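Putative tagatose-6-phosphate ketose/aldose isomerase (Escherichia coli, PDB 3C3J) is a putative isomerase of the SIS family, built around two SIS domains. Local coordinates at residues G62-I67 with T177-S182; I70-L75 with F83-T88; C204-T209 with I326-R331; T209-F214 with L343-T348. One frame throughout, in Å; residues are numbered along the deposited sequence.

Interaction 1 of 4, residues G62-I67 with T177-S182; sequences GTSAFI and TTMMAS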
loop_
_atom_site.group_PDB
_atom_site.type_symbol
_atom_site.label_atom_id
_atom_site.label_comp_id
_atom_site.label_asym_id
_atom_site.label_seq_id
_atom_site.Cartn_x
_atom_site.Cartn_y
_atom_site.Cartn_z
ATOM N N GLY A 62 -11.740 1.109 2.534
ATOM C CA GLY A 62 -11.725 -0.360 2.594
ATOM C C GLY A 62 -11.598 -0.971 1.201
ATOM O O GLY A 62 -10.781 -0.520 0.372
ATOM N N THR A 63 -12.427 -1.978 0.942
ATOM C CA THR A 63 -12.532 -2.600 -0.387
ATOM C C THR A 63 -12.655 -1.593 -1.533
ATOM O O THR A 63 -12.060 -1.776 -2.580
ATOM C CB THR A 63 -13.725 -3.572 -0.420
ATOM O OG1 THR A 63 -13.437 -4.694 0.433
ATOM C CG2 THR A 63 -14.019 -4.060 -1.845
ATOM N N SER A 64 -13.413 -0.523 -1.319
ATOM C CA SER A 64 -13.606 0.506 -2.352
ATOM C C SER A 64 -12.317 1.241 -2.654
ATOM O O SER A 64 -12.174 1.758 -3.747
ATOM C CB SER A 64 -14.706 1.496 -1.978
ATOM O OG SER A 64 -15.973 0.853 -1.969
ATOM N N ALA A 65 -11.392 1.286 -1.690
ATOM C CA ALA A 65 -10.076 1.892 -1.928
ATOM C C ALA A 65 -9.260 1.053 -2.899
ATOM O O ALA A 65 -8.415 1.580 -3.632
ATOM C CB ALA A 65 -9.303 2.051 -0.619
ATOM N N PHE A 66 -9.492 -0.255 -2.909
ATOM C CA PHE A 66 -8.638 -1.148 -3.709
ATOM C C PHE A 66 -8.952 -1.065 -5.199
ATOM O O PHE A 66 -8.129 -1.459 -6.020
ATOM C CB PHE A 66 -8.725 -2.598 -3.193
ATOM C CG PHE A 66 -8.505 -2.718 -1.712
ATOM C CD1 PHE A 66 -7.641 -1.856 -1.033
ATOM C CD2 PHE A 66 -9.158 -3.710 -0.976
ATOM C CE1 PHE A 66 -7.469 -1.964 0.364
ATOM C CE2 PHE A 66 -8.976 -3.819 0.389
ATOM C CZ PHE A 66 -8.130 -2.948 1.064
ATOM N N ILE A 67 -10.097 -0.499 -5.566
ATOM C CA ILE A 67 -10.410 -0.273 -6.976
ATOM C C ILE A 67 -9.299 0.558 -7.631
ATOM O O ILE A 67 -8.708 0.137 -8.601
ATOM C CB ILE A 67 -11.801 0.400 -7.193
ATOM C CG1 ILE A 67 -12.905 -0.508 -6.627
ATOM C CG2 ILE A 67 -12.035 0.747 -8.732
ATOM C CD1 ILE A 67 -14.255 0.128 -6.568
ATOM N N THR A 177 -16.811 -5.000 -7.818
ATOM C CA THR A 177 -16.509 -5.379 -9.202
ATOM C C THR A 177 -17.316 -4.547 -10.219
ATOM O O THR A 177 -16.781 -4.148 -11.273
ATOM C CB THR A 177 -16.653 -6.894 -9.434
ATOM O OG1 THR A 177 -18.010 -7.298 -9.166
ATOM C CG2 THR A 177 -15.601 -7.673 -8.560
ATOM N N THR A 178 -18.563 -4.215 -9.899
ATOM C CA THR A 178 -19.360 -3.451 -10.854
ATOM C C THR A 178 -18.890 -1.995 -10.938
ATOM O O THR A 178 -18.783 -1.423 -12.038
ATOM C CB THR A 178 -20.896 -3.588 -10.593
ATOM O OG1 THR A 178 -21.234 -4.982 -10.473
ATOM C CG2 THR A 178 -21.692 -2.952 -11.756
HETATM N N MSE A 179 -18.529 -1.419 -9.794
HETATM C CA MSE A 179 -17.946 -0.083 -9.770
HETATM C C MSE A 179 -16.634 -0.040 -10.539
HETATM O O MSE A 179 -16.404 0.905 -11.285
HETATM C CB MSE A 179 -17.752 0.410 -8.326
HETATM C CG MSE A 179 -19.077 0.776 -7.662
HETATM SE SE MSE A 179 -18.891 1.607 -5.885
HETATM C CE MSE A 179 -17.808 0.277 -5.040
HETATM N N MSE A 180 -15.802 -1.073 -10.376
HETATM C CA MSE A 180 -14.532 -1.143 -11.058
HETATM C C MSE A 180 -14.680 -1.213 -12.584
HETATM O O MSE A 180 -14.010 -0.488 -13.316
HETATM C CB MSE A 180 -13.707 -2.330 -10.564
HETATM C CG MSE A 180 -12.328 -2.363 -11.188
HETATM SE SE MSE A 180 -11.067 -3.372 -10.096
HETATM C CE MSE A 180 -12.017 -5.126 -10.009
ATOM N N ALA A 181 -15.548 -2.105 -13.048
ATOM C CA ALA A 181 -15.842 -2.253 -14.481
ATOM C C ALA A 181 -16.423 -0.968 -15.049
ATOM O O ALA A 181 -16.073 -0.563 -16.159
ATOM C CB ALA A 181 -16.814 -3.406 -14.708
ATOM N N SER A 182 -17.295 -0.319 -14.276
ATOM C CA SER A 182 -17.889 0.954 -14.712
ATOM C C SER A 182 -16.827 2.053 -14.890
ATOM O O SER A 182 -16.818 2.751 -15.908
ATOM C CB SER A 182 -18.991 1.411 -13.758
ATOM O OG SER A 182 -19.950 0.372 -13.598
#

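Interaction 2 of 4, residues I70-L75 with F83-T88; sequences IIAPWL and FSAVPT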
loop_
_atom_site.group_PDB
_atom_site.type_symbol
_atom_site.label_atom_id
_atom_site.label_comp_id
_atom_site.label_asym_id
_atom_site.label_seq_id
_atom_site.Cartn_x
_atom_site.Cartn_y
_atom_site.Cartn_z
ATOM N N ILE A 70 -6.049 -1.202 -8.088
ATOM C CA ILE A 70 -6.003 -2.099 -9.251
ATOM C C ILE A 70 -5.885 -1.308 -10.571
ATOM O O ILE A 70 -5.057 -1.668 -11.426
ATOM C CB ILE A 70 -7.198 -3.041 -9.285
ATOM C CG1 ILE A 70 -7.216 -3.915 -8.020
ATOM C CG2 ILE A 70 -7.166 -3.950 -10.527
ATOM C CD1 ILE A 70 -8.519 -4.633 -7.772
ATOM N N ILE A 71 -6.662 -0.238 -10.740
ATOM C CA ILE A 71 -6.840 0.360 -12.063
ATOM C C ILE A 71 -6.195 1.724 -12.312
ATOM O O ILE A 71 -6.079 2.095 -13.477
ATOM C CB ILE A 71 -8.339 0.428 -12.488
ATOM C CG1 ILE A 71 -9.135 1.474 -11.688
ATOM C CG2 ILE A 71 -9.018 -0.959 -12.418
ATOM C CD1 ILE A 71 -10.610 1.596 -12.165
ATOM N N ALA A 72 -5.835 2.500 -11.266
ATOM C CA ALA A 72 -5.317 3.862 -11.475
ATOM C C ALA A 72 -4.031 3.898 -12.336
ATOM O O ALA A 72 -3.931 4.691 -13.283
ATOM C CB ALA A 72 -5.122 4.583 -10.139
ATOM N N PRO A 73 -3.061 3.016 -12.047
ATOM C CA PRO A 73 -1.850 3.053 -12.875
ATOM C C PRO A 73 -2.112 2.708 -14.327
ATOM O O PRO A 73 -1.630 3.407 -15.203
ATOM C CB PRO A 73 -0.944 2.006 -12.224
ATOM C CG PRO A 73 -1.478 1.881 -10.808
ATOM C CD PRO A 73 -2.940 2.017 -10.969
ATOM N N TRP A 74 -2.850 1.638 -14.583
ATOM C CA TRP A 74 -3.254 1.317 -15.954
ATOM C C TRP A 74 -3.990 2.470 -16.630
ATOM O O TRP A 74 -3.666 2.845 -17.773
ATOM C CB TRP A 74 -4.096 0.043 -16.008
ATOM C CG TRP A 74 -4.415 -0.330 -17.408
ATOM C CD1 TRP A 74 -3.586 -0.968 -18.284
ATOM C CD2 TRP A 74 -5.624 -0.034 -18.132
ATOM N NE1 TRP A 74 -4.214 -1.106 -19.513
ATOM C CE2 TRP A 74 -5.459 -0.543 -19.445
ATOM C CE3 TRP A 74 -6.824 0.619 -17.801
ATOM C CZ2 TRP A 74 -6.452 -0.442 -20.425
ATOM C CZ3 TRP A 74 -7.827 0.705 -18.776
ATOM C CH2 TRP A 74 -7.633 0.178 -20.067
ATOM N N LEU A 75 -4.946 3.072 -15.927
ATOM C CA LEU A 75 -5.662 4.220 -16.492
ATOM C C LEU A 75 -4.710 5.392 -16.824
ATOM O O LEU A 75 -4.842 6.046 -17.869
ATOM C CB LEU A 75 -6.779 4.684 -15.556
ATOM C CG LEU A 75 -8.086 3.895 -15.600
ATOM C CD1 LEU A 75 -9.043 4.393 -14.518
ATOM C CD2 LEU A 75 -8.717 3.946 -16.999
ATOM N N PHE A 83 -3.985 10.100 -13.455
ATOM C CA PHE A 83 -4.798 9.266 -12.566
ATOM C C PHE A 83 -3.955 8.777 -11.397
ATOM O O PHE A 83 -2.804 8.348 -11.604
ATOM C CB PHE A 83 -5.313 8.021 -13.298
ATOM C CG PHE A 83 -6.488 8.250 -14.178
ATOM C CD1 PHE A 83 -7.786 8.084 -13.690
ATOM C CD2 PHE A 83 -6.307 8.616 -15.507
ATOM C CE1 PHE A 83 -8.874 8.293 -14.501
ATOM C CE2 PHE A 83 -7.388 8.813 -16.334
ATOM C CZ PHE A 83 -8.680 8.665 -15.835
ATOM N N SER A 84 -4.528 8.826 -10.192
ATOM C CA SER A 84 -3.943 8.232 -9.000
ATOM C C SER A 84 -5.060 7.757 -8.062
ATOM O O SER A 84 -6.202 8.143 -8.226
ATOM C CB SER A 84 -3.048 9.227 -8.269
ATOM O OG SER A 84 -3.778 10.312 -7.761
ATOM N N ALA A 85 -4.689 6.957 -7.070
ATOM C CA ALA A 85 -5.608 6.458 -6.071
ATOM C C ALA A 85 -5.187 6.933 -4.668
ATOM O O ALA A 85 -4.024 6.768 -4.262
ATOM C CB ALA A 85 -5.624 4.905 -6.096
ATOM N N VAL A 86 -6.128 7.488 -3.921
ATOM C CA VAL A 86 -5.890 7.879 -2.525
ATOM C C VAL A 86 -7.128 7.471 -1.769
ATOM O O VAL A 86 -8.214 7.938 -2.088
ATOM C CB VAL A 86 -5.672 9.425 -2.350
ATOM C CG1 VAL A 86 -5.395 9.779 -0.896
ATOM C CG2 VAL A 86 -4.527 9.907 -3.205
ATOM N N PRO A 87 -6.987 6.590 -0.784
ATOM C CA PRO A 87 -8.143 6.155 0.002
ATOM C C PRO A 87 -8.841 7.320 0.681
ATOM O O PRO A 87 -8.186 8.294 1.065
ATOM C CB PRO A 87 -7.531 5.244 1.067
ATOM C CG PRO A 87 -6.201 4.851 0.550
ATOM C CD PRO A 87 -5.741 5.914 -0.385
ATOM N N THR A 88 -10.161 7.251 0.814
ATOM C CA THR A 88 -10.889 8.293 1.517
ATOM C C THR A 88 -10.403 8.436 2.940
ATOM O O THR A 88 -10.452 9.533 3.489
ATOM C CB THR A 88 -12.408 8.085 1.540
ATOM O OG1 THR A 88 -12.713 6.830 2.160
ATOM C CG2 THR A 88 -12.960 8.131 0.112
#

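Interaction 3 of 4, residues C204-T209 with I326-R331; sequences CQAILT and ILPPSR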
loop_
_atom_site.group_PDB
_atom_site.type_symbol
_atom_site.label_atom_id
_atom_site.label_comp_id
_atom_site.label_asym_id
_atom_site.label_seq_id
_atom_site.Cartn_x
_atom_site.Cartn_y
_atom_site.Cartn_z
ATOM N N CYS A 204 -15.919 -15.134 -16.376
ATOM C CA CYS A 204 -16.225 -15.201 -14.951
ATOM C C CYS A 204 -17.462 -16.071 -14.681
ATOM O O CYS A 204 -17.494 -16.804 -13.683
ATOM C CB CYS A 204 -16.356 -13.790 -14.370
ATOM S SG CYS A 204 -14.739 -12.968 -14.297
ATOM N N GLN A 205 -18.441 -16.033 -15.577
ATOM C CA GLN A 205 -19.592 -16.959 -15.492
ATOM C C GLN A 205 -19.107 -18.409 -15.623
ATOM O O GLN A 205 -19.570 -19.276 -14.888
ATOM C CB GLN A 205 -20.651 -16.607 -16.555
ATOM C CG GLN A 205 -21.941 -17.464 -16.556
ATOM C CD GLN A 205 -22.879 -17.139 -15.393
ATOM O OE1 GLN A 205 -22.562 -16.316 -14.532
ATOM N NE2 GLN A 205 -24.041 -17.809 -15.352
ATOM N N ALA A 206 -18.174 -18.669 -16.534
ATOM C CA ALA A 206 -17.559 -20.019 -16.659
ATOM C C ALA A 206 -16.791 -20.455 -15.396
ATOM O O ALA A 206 -16.811 -21.650 -15.020
ATOM C CB ALA A 206 -16.654 -20.094 -17.891
ATOM N N ILE A 207 -16.112 -19.496 -14.748
ATOM C CA ILE A 207 -15.379 -19.782 -13.524
ATOM C C ILE A 207 -16.378 -20.210 -12.454
ATOM O O ILE A 207 -16.240 -21.270 -11.841
ATOM C CB ILE A 207 -14.530 -18.570 -13.030
ATOM C CG1 ILE A 207 -13.327 -18.336 -13.984
ATOM C CG2 ILE A 207 -14.047 -18.814 -11.584
ATOM C CD1 ILE A 207 -12.587 -17.008 -13.820
ATOM N N LEU A 208 -17.409 -19.414 -12.265
ATOM C CA LEU A 208 -18.410 -19.731 -11.250
ATOM C C LEU A 208 -19.063 -21.092 -11.535
ATOM O O LEU A 208 -19.238 -21.894 -10.644
ATOM C CB LEU A 208 -19.465 -18.632 -11.208
ATOM C CG LEU A 208 -18.991 -17.272 -10.678
ATOM C CD1 LEU A 208 -20.169 -16.272 -10.669
ATOM C CD2 LEU A 208 -18.320 -17.389 -9.289
ATOM N N THR A 209 -19.410 -21.337 -12.789
ATOM C CA THR A 209 -19.951 -22.642 -13.192
ATOM C C THR A 209 -18.976 -23.783 -12.884
ATOM O O THR A 209 -19.379 -24.851 -12.376
ATOM C CB THR A 209 -20.335 -22.637 -14.676
ATOM O OG1 THR A 209 -21.351 -21.643 -14.896
ATOM C CG2 THR A 209 -20.859 -23.994 -15.100
ATOM N N ILE A 326 -6.057 -23.300 -14.075
ATOM C CA ILE A 326 -5.991 -22.609 -15.366
ATOM C C ILE A 326 -7.355 -22.022 -15.645
ATOM O O ILE A 326 -8.367 -22.701 -15.533
ATOM C CB ILE A 326 -5.566 -23.535 -16.538
ATOM C CG1 ILE A 326 -4.253 -24.264 -16.206
ATOM C CG2 ILE A 326 -5.451 -22.749 -17.841
ATOM C CD1 ILE A 326 -3.076 -23.385 -15.841
ATOM N N LEU A 327 -7.381 -20.731 -15.961
ATOM C CA LEU A 327 -8.623 -20.036 -16.245
ATOM C C LEU A 327 -9.312 -20.631 -17.483
ATOM O O LEU A 327 -8.641 -21.159 -18.373
ATOM C CB LEU A 327 -8.353 -18.542 -16.477
ATOM C CG LEU A 327 -7.677 -17.768 -15.341
ATOM C CD1 LEU A 327 -7.411 -16.330 -15.807
ATOM C CD2 LEU A 327 -8.539 -17.788 -14.081
ATOM N N PRO A 328 -10.648 -20.547 -17.548
ATOM C CA PRO A 328 -11.349 -21.007 -18.766
ATOM C C PRO A 328 -10.786 -20.360 -20.023
ATOM O O PRO A 328 -10.355 -19.216 -19.967
ATOM C CB PRO A 328 -12.807 -20.540 -18.544
ATOM C CG PRO A 328 -12.956 -20.471 -17.109
ATOM C CD PRO A 328 -11.597 -20.083 -16.523
ATOM N N PRO A 329 -10.800 -21.075 -21.164
ATOM C CA PRO A 329 -10.272 -20.468 -22.376
ATOM C C PRO A 329 -11.012 -19.217 -22.756
ATOM O O PRO A 329 -12.239 -19.149 -22.620
ATOM C CB PRO A 329 -10.487 -21.553 -23.450
ATOM C CG PRO A 329 -10.555 -22.808 -22.688
ATOM C CD PRO A 329 -11.278 -22.446 -21.420
ATOM N N SER A 330 -10.257 -18.234 -23.229
ATOM C CA SER A 330 -10.797 -16.986 -23.751
ATOM C C SER A 330 -9.757 -16.307 -24.615
ATOM O O SER A 330 -8.603 -16.767 -24.716
ATOM C CB SER A 330 -11.161 -16.045 -22.602
ATOM O OG SER A 330 -9.971 -15.630 -21.919
ATOM N N ARG A 331 -10.131 -15.168 -25.184
ATOM C CA ARG A 331 -9.144 -14.292 -25.812
ATOM C C ARG A 331 -8.116 -13.804 -24.776
ATOM O O ARG A 331 -8.293 -13.994 -23.562
ATOM C CB ARG A 331 -9.817 -13.085 -26.426
ATOM C CG ARG A 331 -10.509 -12.190 -25.380
ATOM C CD ARG A 331 -10.681 -10.826 -25.892
ATOM N NE ARG A 331 -11.615 -10.039 -25.087
ATOM C CZ ARG A 331 -11.262 -9.227 -24.086
ATOM N NH1 ARG A 331 -9.991 -9.077 -23.726
ATOM N NH2 ARG A 331 -12.194 -8.544 -23.456
#

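Interaction 4 of 4, residues T209-F214 with L343-T348; sequences TSLGDF and LMYAQT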
loop_
_atom_site.group_PDB
_atom_site.type_symbol
_atom_site.label_atom_id
_atom_site.label_comp_id
_atom_site.label_asym_id
_atom_site.label_seq_id
_atom_site.Cartn_x
_atom_site.Cartn_y
_atom_site.Cartn_z
ATOM N N THR A 209 -19.410 -21.337 -12.789
ATOM C CA THR A 209 -19.951 -22.642 -13.192
ATOM C C THR A 209 -18.976 -23.783 -12.884
ATOM O O THR A 209 -19.379 -24.851 -12.376
ATOM C CB THR A 209 -20.335 -22.637 -14.676
ATOM O OG1 THR A 209 -21.351 -21.643 -14.896
ATOM C CG2 THR A 209 -20.859 -23.994 -15.100
ATOM N N SER A 210 -17.697 -23.554 -13.146
ATOM C CA SER A 210 -16.662 -24.555 -12.878
ATOM C C SER A 210 -16.535 -24.928 -11.403
ATOM O O SER A 210 -16.037 -26.000 -11.091
ATOM C CB SER A 210 -15.302 -24.100 -13.416
ATOM O OG SER A 210 -14.665 -23.182 -12.541
ATOM N N LEU A 211 -16.968 -24.041 -10.511
ATOM C CA LEU A 211 -16.931 -24.278 -9.078
ATOM C C LEU A 211 -18.187 -24.977 -8.541
ATOM O O LEU A 211 -18.276 -25.259 -7.342
ATOM C CB LEU A 211 -16.684 -22.950 -8.335
ATOM C CG LEU A 211 -15.362 -22.285 -8.766
ATOM C CD1 LEU A 211 -15.200 -20.895 -8.145
ATOM C CD2 LEU A 211 -14.181 -23.185 -8.446
ATOM N N GLY A 212 -19.132 -25.283 -9.425
ATOM C CA GLY A 212 -20.359 -25.979 -9.026
ATOM C C GLY A 212 -21.125 -25.246 -7.932
ATOM O O GLY A 212 -21.261 -24.018 -7.993
ATOM N N ASP A 213 -21.598 -25.974 -6.920
ATOM C CA ASP A 213 -22.320 -25.350 -5.792
ATOM C C ASP A 213 -21.407 -24.795 -4.681
ATOM O O ASP A 213 -21.895 -24.441 -3.592
ATOM C CB ASP A 213 -23.331 -26.322 -5.184
ATOM C CG ASP A 213 -22.687 -27.534 -4.533
ATOM O OD1 ASP A 213 -21.441 -27.649 -4.429
ATOM O OD2 ASP A 213 -23.465 -28.409 -4.123
ATOM N N PHE A 214 -20.101 -24.805 -4.964
ATOM C CA PHE A 214 -19.024 -24.220 -4.168
ATOM C C PHE A 214 -18.626 -25.092 -2.972
ATOM O O PHE A 214 -17.707 -24.740 -2.236
ATOM C CB PHE A 214 -19.363 -22.809 -3.640
ATOM C CG PHE A 214 -19.691 -21.761 -4.699
ATOM C CD1 PHE A 214 -19.323 -21.898 -6.025
ATOM C CD2 PHE A 214 -20.315 -20.578 -4.306
ATOM C CE1 PHE A 214 -19.629 -20.900 -6.960
ATOM C CE2 PHE A 214 -20.598 -19.575 -5.210
ATOM C CZ PHE A 214 -20.248 -19.729 -6.550
ATOM N N LEU A 343 -10.631 -12.445 -8.688
ATOM C CA LEU A 343 -11.562 -12.135 -7.626
ATOM C C LEU A 343 -12.676 -13.182 -7.459
ATOM O O LEU A 343 -13.098 -13.437 -6.342
ATOM C CB LEU A 343 -12.147 -10.715 -7.805
ATOM C CG LEU A 343 -11.160 -9.612 -7.396
ATOM C CD1 LEU A 343 -11.738 -8.240 -7.730
ATOM C CD2 LEU A 343 -10.704 -9.684 -5.909
HETATM N N MSE A 344 -13.127 -13.782 -8.558
HETATM C CA MSE A 344 -14.132 -14.860 -8.485
HETATM C C MSE A 344 -13.658 -15.978 -7.557
HETATM O O MSE A 344 -14.435 -16.441 -6.707
HETATM C CB MSE A 344 -14.447 -15.442 -9.879
HETATM C CG MSE A 344 -14.992 -14.443 -10.894
HETATM SE SE MSE A 344 -16.678 -13.526 -10.306
HETATM C CE MSE A 344 -15.874 -11.849 -9.545
ATOM N N TYR A 345 -12.396 -16.384 -7.695
ATOM C CA TYR A 345 -11.826 -17.426 -6.835
ATOM C C TYR A 345 -11.683 -16.935 -5.393
ATOM O O TYR A 345 -12.084 -17.643 -4.481
ATOM C CB TYR A 345 -10.489 -17.957 -7.369
ATOM C CG TYR A 345 -10.595 -18.610 -8.727
ATOM C CD1 TYR A 345 -11.024 -19.926 -8.861
ATOM C CD2 TYR A 345 -10.248 -17.907 -9.883
ATOM C CE1 TYR A 345 -11.138 -20.513 -10.118
ATOM C CE2 TYR A 345 -10.354 -18.476 -11.128
ATOM C CZ TYR A 345 -10.792 -19.784 -11.242
ATOM O OH TYR A 345 -10.885 -20.347 -12.487
ATOM N N ALA A 346 -11.128 -15.727 -5.198
ATOM C CA ALA A 346 -10.923 -15.175 -3.867
ATOM C C ALA A 346 -12.233 -14.984 -3.074
ATOM O O ALA A 346 -12.300 -15.275 -1.859
ATOM C CB ALA A 346 -10.163 -13.838 -3.969
ATOM N N GLN A 347 -13.269 -14.486 -3.748
ATOM C CA GLN A 347 -14.558 -14.245 -3.078
ATOM C C GLN A 347 -15.203 -15.554 -2.632
ATOM O O GLN A 347 -15.676 -15.689 -1.491
ATOM C CB GLN A 347 -15.518 -13.501 -3.997
ATOM C CG GLN A 347 -15.128 -12.072 -4.359
ATOM C CD GLN A 347 -15.994 -11.537 -5.503
ATOM O OE1 GLN A 347 -16.616 -12.321 -6.229
ATOM N NE2 GLN A 347 -16.007 -10.222 -5.694
ATOM N N THR A 348 -15.233 -16.500 -3.551
ATOM C CA THR A 348 -15.891 -17.778 -3.305
ATOM C C THR A 348 -15.070 -18.558 -2.294
ATOM O O THR A 348 -15.643 -19.147 -1.400
ATOM C CB THR A 348 -16.150 -18.555 -4.618
ATOM O OG1 THR A 348 -14.906 -18.819 -5.282
ATOM C CG2 THR A 348 -17.032 -17.734 -5.555
HETATM O O HOH W 1 -11.875 -22.896 -12.527
#

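Interaction 1 of 4, residues G62-I67 with T177-S182
Ile67 meets the helix 174-187 with both of its branches, and each branch finds a different selenomethionine. Its first torsion (chi1 -61°) turns CG2 opposite the backbone N, toward Met180, and leaves CG1 beside that N, pointing its arm at Met179. CG2 lies against the backbone of the partner helix, 3.9 Å from Met180 CA, and Met180 CG is only slightly farther off. CD1, at the end of the extended longer arm, reaches Met179, where Met179 CE stands 3.9 Å from Ile67 CD1. Met179 runs roughly perpendicular to Ile67, while Met180 lies alongside it, pointing the other way. The Met179 chain bends at its last torsion (chi3 -54°), which brings CE back to 3.6 Å from Ser64 OG, a van der Waals approach of a methyl group to a small hydroxyl. Helix 63-79 follows strand 55-59 through a glycine-bearing turn, and helix 174-187 packs nearly parallel to its first turns, the short axes 21° apart, within the layered alpha/beta fold of the SIS domain. Gly62, with a positive phi, suits the turn before the helix. With the short axes 9.9 Å apart, the branched Ile67 occupies the interface, and the unbranched methionine side chain, modelled here as selenomethionine, is flexible enough to bend beside it. Beyond the pair, Met180 continues onto Phe340 and Leu343 of helix 335-356, and Thr63 OG1 is hydrogen-bonded to Glu241.

Interaction 2 of 4, residues I70-L75 with F83-T88
Leu75 lays its CB over the face of the Phe83 ring, 3.9 Å from the ring centroid and 13° off the ring normal, a CH-pi contact. Its CD1 goes on across the same ring, 3.9 Å from Phe83 CE1. Phe83 has CG beside its own backbone N (chi1 -79°), which turns the ring toward the end of the helical segment, where Leu75 O also lies 3.8 Å from Phe83 CD2. Closer still is Ala72 O, 3.6 Å from Phe83 CB. Ala72 also puts its CB 3.8 Å from Ser84 C, and so small a side chain lets the backbones approach to 6.7 Å between axes. This is the tightly packed part: Ala72, Leu75 and Phe83 are all buried, and the large flat ring suits a place where one leucine must be met along much of its length. Phe187, edge-to-face with Phe83, and Ile56 and Leu58 of the neighbouring strand help to enclose the ring. The helix 63-79 and strand 82-85 are the second and third members of a right-handed beta-alpha-beta crossover unit, in which strand 55-59 comes first; the helix here runs nearly antiparallel to the strand, at 162°, and covers one face of the parallel sheet. The packing thins toward Ala85, whose CB is 4.1 Å from Ala72 CB and which is partly exposed. Ser84, whose CB points away from the helix, is likewise partly exposed and suits this margin with its polar hydroxyl. On the helix, Pro73 also turns away from the strand and packs on Asp97 of the second subunit.

Interaction 3 of 4, residues C204-T209 with I326-R331
Ala206 and Ile207 are the helix residues that meet the loop 326-331, and both lean on the ring of Pro328. Arg203, just ahead of the segment, bonds through NE to Pro328 O. Ala206 follows, its CB 3.8 Å from Pro328 CG; a single methyl lets the pyrrolidine ring settle close to the helix surface. Ile207 comes next and does more. Its CG1 lies beside the backbone N (chi1 -70°), which carries the longer arm across to the loop, with Ile207 CG1 3.5 Å from Pro328 CD. The side chain crosses the proline at about a right angle and ends with CD1 4.1 Å from Leu327 CD2. At the far end of the segment, Thr209 OG1 donates to Gln205 O at 3.0 Å, from the carbonyl face opposite the one used by Thr209 N, and the hydroxyl is thus occupied along its own helix. The contact between the two segments is apolar: rigid proline carbons offer shape without a backbone N-H, and it depends on fit and exclusion of water, while the Arg203 bond and a salt bridge from Arg331 to Asp199, just outside it, help to fix the loop after strand 324-326 on helix 198-210.

Interaction 4 of 4, residues T209-F214 with L343-T348
Tyr345 and Thr348, three residues apart on one face of helix 335-356, receive Leu211 between them. Tyr345 comes first, its ring brought nearer to the loop than its CB direction alone would suggest, and Leu211 CD1 approaches that ring obliquely, 4.3 Å from Tyr345 CD1. The phenol oxygen reaches farther: a water in the plane of the ring lies 2.7 Å from Tyr345 OH and donates to Ser210 OG at 2.8 Å. An amphipathic Tyr fits this border, with ring carbons for Leu211 and a hydroxyl for the water bridge to the exposed end of helix 198-210. A turn on, Thr348 shows two different sides. Its chi1 of 60° places OG1 between the backbone N and carbonyl carbon, 3.5 Å from Leu211 CD1, while CG2 swings over one face of the Phe214 ring. That methyl stands 4.2 Å from the ring centroid, 23° off its normal and offset toward the rim, a CH-pi contact. The ring is delivered by a type II' beta turn from Leu211 to Phe214, in which Gly212 takes the positive phi that glycine tolerates well. Arg21 of helix 15-21 forms a cation-pi pair with Phe214, and Ile20 touches Thr348. Tyr345 and Thr348 also touch Ile207 and Leu208 respectively, so helix 335-356 lies against helix 198-210, with helix 235-249 touching its Leu343 and Ala346.

How the interactions relate
Interactions 1 and 2 both use helix 63-79 in the first SIS domain, but the centre of interaction 1 lies about 4 Å from the centre of the chain, with every touching residue buried, while interaction 2 pairs the helix with the outermost strand of the sheet within this chain and has a partly exposed margin. Interactions 3 and 4 share Thr209 and helix 198-210; interaction 3 is only partly buried, and interaction 4 adds a water bridge. Interactions 1 and 4 touch through Met180 and Leu343, joining the two halves. Aliphatic and selenomethionine packing rules the centre, aromatic faces appear in interactions 2 and 4, and proline and aliphatic carbons make interaction 3, which abuts interaction 4 where Ile207 and Leu327 pack on Tyr345.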